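PDB 4GPS: decapping and exoribonuclease protein 1 from Kluyveromyces lactis, which removes NAD and other caps from the 5' end of RNAs and degrades RNA as a divalent-metal-dependent 5'-3' exoribonuclease. Local coordinates for residues Ile186-Cys191 and Gln378-Val383; Val402-Asp405 and Thr409-Ile412. One frame throughout, in Å; residues are numbered along the deposited sequence.

The two contacts illustrate how one long helix packs on a second helix and on the hairpin that follows it. Contact 1 closes first, pairing helix 182-190 with helix 370-393 across some 190 residues; contact 2 follows, as the antiparallel hairpin of strands 399-404 and 409-414. Their centres lie about 11 Å apart, on the same side of the chain's centre, and they touch: V383 CG1 is 3.6 Å from L410 CD2, while C191 and I380 both reach I404. Helix 370-393 thus meets helix 182-190 and the apolar face of the hairpin together. Both contacts lie in the RAI1-like PD-(D/E)XK nuclease region, away from the metal-binding and probable substrate-binding residues, joining two helices and a hairpin.

Contact 1. Residues Ile186-Cys191 and Gln378-Val383; sequences IDIIMC and QHIFQV
I188, on helix 182-190, packs against I380 and F381, two consecutive residues of helix 370-393, and the contact between the segments is carried by these three side chains. Its apolar part centres on the I188 branch methyl CG2, which is anti to the backbone N (CG1 has chi1 -71°), an orientation that points it toward helix 370-393, where it faces the two partners at once. There I188 CG2 meets I380 CD1 at 3.4 Å, the two isoleucines slanting past each other. The same methyl is 3.7 Å from F381 CE2, approaching the ring obliquely, and the chain end adds a second touch, I188 CD1 to F381 CZ at 4.0 Å. Beyond this pair of helix segments, F178 meets F381 edge-to-face, and L198 and L200 of strand 198-204 pack on I188.

No hydrogen bond joins the segments. Polar ties lie around them: the carbonyl of I188 accepts a bond from W376 NE1, one turn earlier on the partner helix, and D187 forms a salt bridge with R313 of helix 305-319. With 156 Å² buried and no hydrogen bond across it, the contact rests on dispersion and probably on the exclusion of water, while W376 adds a directional link between the same helices.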
# COMPACT_ATOMS: atom_id res chain seq x y z
N ILE A 186 -2.56 -4.38 0.30
CA ILE A 186 -3.60 -3.38 0.21
C ILE A 186 -4.85 -3.98 -0.51
O ILE A 186 -5.98 -3.82 -0.01
CB ILE A 186 -3.09 -2.12 -0.55
CG1 ILE A 186 -2.03 -1.42 0.29
CG2 ILE A 186 -4.24 -1.13 -0.82
CD1 ILE A 186 -1.10 -0.56 -0.53
N ASP A 187 -4.67 -4.69 -1.63
CA ASP A 187 -5.82 -5.24 -2.35
C ASP A 187 -6.67 -6.13 -1.46
O ASP A 187 -7.90 -6.07 -1.50
CB ASP A 187 -5.42 -6.10 -3.58
CG ASP A 187 -4.82 -5.29 -4.73
OD1 ASP A 187 -5.25 -4.13 -4.98
OD2 ASP A 187 -3.91 -5.84 -5.40
N ILE A 188 -6.03 -6.99 -0.67
CA ILE A 188 -6.74 -7.89 0.19
C ILE A 188 -7.51 -7.14 1.27
O ILE A 188 -8.63 -7.51 1.57
CB ILE A 188 -5.77 -8.87 0.86
CG1 ILE A 188 -5.26 -9.86 -0.19
CG2 ILE A 188 -6.47 -9.57 2.05
CD1 ILE A 188 -3.91 -10.48 0.17
N ILE A 189 -6.92 -6.09 1.85
CA ILE A 189 -7.62 -5.36 2.89
C ILE A 189 -8.80 -4.58 2.28
O ILE A 189 -9.82 -4.37 2.95
CB ILE A 189 -6.65 -4.37 3.61
CG1 ILE A 189 -5.56 -5.15 4.31
CG2 ILE A 189 -7.40 -3.52 4.64
CD1 ILE A 189 -4.30 -4.29 4.59
N MET A 190 -8.66 -4.19 1.01
CA MET A 190 -9.69 -3.41 0.33
C MET A 190 -10.94 -4.16 -0.14
O MET A 190 -11.92 -3.52 -0.53
CB MET A 190 -9.07 -2.68 -0.87
CG MET A 190 -8.28 -1.42 -0.49
SD MET A 190 -9.27 -0.09 0.33
CE MET A 190 -10.01 0.68 -1.19
N CYS A 191 -10.93 -5.49 -0.11
CA CYS A 191 -12.08 -6.27 -0.59
C CYS A 191 -13.46 -5.76 -0.15
O CYS A 191 -14.31 -5.51 -0.98
CB CYS A 191 -11.93 -7.76 -0.23
SG CYS A 191 -10.62 -8.55 -1.18
N GLN A 378 -7.45 -8.40 10.08
CA GLN A 378 -7.21 -9.41 11.11
C GLN A 378 -7.90 -10.70 10.77
O GLN A 378 -7.34 -11.78 10.99
CB GLN A 378 -7.74 -8.94 12.47
CG GLN A 378 -6.87 -7.90 13.19
CD GLN A 378 -5.48 -8.45 13.53
OE1 GLN A 378 -5.35 -9.59 13.96
NE2 GLN A 378 -4.44 -7.63 13.33
N HIS A 379 -9.12 -10.59 10.23
CA HIS A 379 -9.92 -11.76 9.87
C HIS A 379 -9.44 -12.63 8.71
O HIS A 379 -9.07 -13.78 8.95
CB HIS A 379 -11.39 -11.38 9.61
CG HIS A 379 -12.28 -12.57 9.35
ND1 HIS A 379 -12.76 -13.37 10.36
CD2 HIS A 379 -12.74 -13.11 8.19
CE1 HIS A 379 -13.49 -14.35 9.84
NE2 HIS A 379 -13.49 -14.22 8.53
N ILE A 380 -9.44 -12.11 7.47
CA ILE A 380 -9.03 -12.96 6.32
C ILE A 380 -7.63 -13.42 6.41
O ILE A 380 -7.34 -14.48 5.87
CB ILE A 380 -9.12 -12.32 4.88
CG1 ILE A 380 -9.24 -10.83 4.99
CG2 ILE A 380 -10.15 -13.06 4.01
CD1 ILE A 380 -7.92 -10.23 5.11
N PHE A 381 -6.73 -12.66 7.03
CA PHE A 381 -5.40 -13.21 7.08
C PHE A 381 -5.32 -14.47 7.93
O PHE A 381 -4.61 -15.40 7.59
CB PHE A 381 -4.36 -12.16 7.47
CG PHE A 381 -3.82 -11.42 6.28
CD1 PHE A 381 -2.81 -11.97 5.51
CD2 PHE A 381 -4.37 -10.20 5.90
CE1 PHE A 381 -2.34 -11.31 4.38
CE2 PHE A 381 -3.91 -9.54 4.78
CZ PHE A 381 -2.89 -10.08 4.01
N GLN A 382 -6.12 -14.53 9.00
CA GLN A 382 -6.13 -15.71 9.85
C GLN A 382 -6.84 -16.81 9.07
O GLN A 382 -6.41 -17.96 9.05
CB GLN A 382 -6.88 -15.41 11.16
CG GLN A 382 -6.86 -16.54 12.19
CD GLN A 382 -5.44 -16.93 12.61
OE1 GLN A 382 -4.53 -16.11 12.58
NE2 GLN A 382 -5.25 -18.19 13.01
N VAL A 383 -7.93 -16.46 8.40
CA VAL A 383 -8.64 -17.45 7.61
C VAL A 383 -7.71 -18.00 6.50
O VAL A 383 -7.58 -19.22 6.34
CB VAL A 383 -9.94 -16.82 7.04
CG1 VAL A 383 -10.58 -17.74 6.01
CG2 VAL A 383 -10.92 -16.54 8.19

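Contact 2. Residues Val402-Asp405 and Thr409-Ile412; sequences VQID and TLSI
L410 lies against V402 and I404 on the apolar face of the hairpin, its CD1 serving both: V402 CG1 is 3.9 Å from L410 CD1, and I404 CG1 is 4.1 Å from the same methyl. L410 CG is anti to the backbone N (chi1 164°), and with chi2 at 67° CD1 is carried toward strand 399-404. I412 lies on this face too, paired with V402.

Between the strands, Q403 and S411 form the hydrogen-bonded pair. Q403 N donates to S411 O at 2.8 Å, and S411 N returns a bond to Q403 O with an N-H...O angle of 164°. Their side chains occupy the opposite, partly exposed face. At the turn end D405 N donates to T409 O at 2.9 Å, and the D405 side chain runs beside that of T409, pointing the same way, with D405 CB 3.5 Å from T409 N. Replacing D405 by a glycine removes CB and the carboxylate and would probably open a gap beside T409.

The hairpin is flanked on both edges, strand 198-204 pairing with 399-404 and strand 60-63 with 409-414, while L384, L388 and L391 of helix 370-393 pack against its apolar face.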
# COMPACT_ATOMS: atom_id res chain seq x y z
N VAL A 402 -6.27 -17.76 -5.17
CA VAL A 402 -7.07 -17.24 -4.08
C VAL A 402 -8.01 -16.19 -4.62
O VAL A 402 -7.58 -15.22 -5.29
CB VAL A 402 -6.19 -16.64 -2.96
CG1 VAL A 402 -7.06 -15.98 -1.93
CG2 VAL A 402 -5.36 -17.73 -2.30
N GLN A 403 -9.31 -16.38 -4.34
CA GLN A 403 -10.30 -15.43 -4.81
C GLN A 403 -11.30 -15.02 -3.78
O GLN A 403 -11.68 -15.80 -2.89
CB GLN A 403 -11.04 -15.98 -6.03
CG GLN A 403 -10.11 -16.11 -7.19
CD GLN A 403 -10.66 -16.99 -8.27
OE1 GLN A 403 -11.67 -16.66 -8.89
NE2 GLN A 403 -10.00 -18.12 -8.50
N ILE A 404 -11.73 -13.77 -3.91
CA ILE A 404 -12.68 -13.21 -3.00
C ILE A 404 -13.76 -12.44 -3.76
O ILE A 404 -13.46 -11.44 -4.40
CB ILE A 404 -11.97 -12.31 -1.97
CG1 ILE A 404 -10.94 -13.13 -1.20
CG2 ILE A 404 -13.00 -11.72 -0.98
CD1 ILE A 404 -10.30 -12.36 0.02
N ASP A 405 -15.00 -12.95 -3.69
CA ASP A 405 -16.21 -12.36 -4.31
C ASP A 405 -16.39 -10.94 -3.86
O ASP A 405 -15.76 -10.51 -2.90
CB ASP A 405 -17.50 -13.02 -3.77
CG ASP A 405 -17.86 -14.24 -4.48
OD1 ASP A 405 -17.58 -14.29 -5.70
OD2 ASP A 405 -18.42 -15.14 -3.83
N THR A 409 -16.91 -13.83 -0.41
CA THR A 409 -16.81 -15.28 -0.35
C THR A 409 -15.40 -15.66 -0.83
O THR A 409 -15.00 -15.32 -1.96
CB THR A 409 -17.84 -15.98 -1.23
OG1 THR A 409 -19.13 -15.89 -0.60
CG2 THR A 409 -17.47 -17.45 -1.43
N LEU A 410 -14.66 -16.35 0.02
CA LEU A 410 -13.30 -16.77 -0.27
C LEU A 410 -13.25 -18.11 -1.01
O LEU A 410 -13.89 -19.06 -0.58
CB LEU A 410 -12.50 -16.89 1.05
CG LEU A 410 -11.18 -17.67 1.00
CD1 LEU A 410 -10.20 -16.88 0.15
CD2 LEU A 410 -10.63 -17.93 2.40
N SER A 411 -12.50 -18.17 -2.11
CA SER A 411 -12.32 -19.41 -2.89
C SER A 411 -10.85 -19.80 -3.06
O SER A 411 -10.06 -19.00 -3.55
CB SER A 411 -12.93 -19.26 -4.29
OG SER A 411 -14.29 -19.59 -4.25
N ILE A 412 -10.50 -21.02 -2.67
CA ILE A 412 -9.13 -21.52 -2.80
C ILE A 412 -9.10 -22.87 -3.53
O ILE A 412 -9.73 -23.84 -3.12
CB ILE A 412 -8.46 -21.72 -1.42
CG1 ILE A 412 -8.52 -20.43 -0.60
CG2 ILE A 412 -6.99 -22.08 -1.61
CD1 ILE A 412 -7.82 -20.51 0.76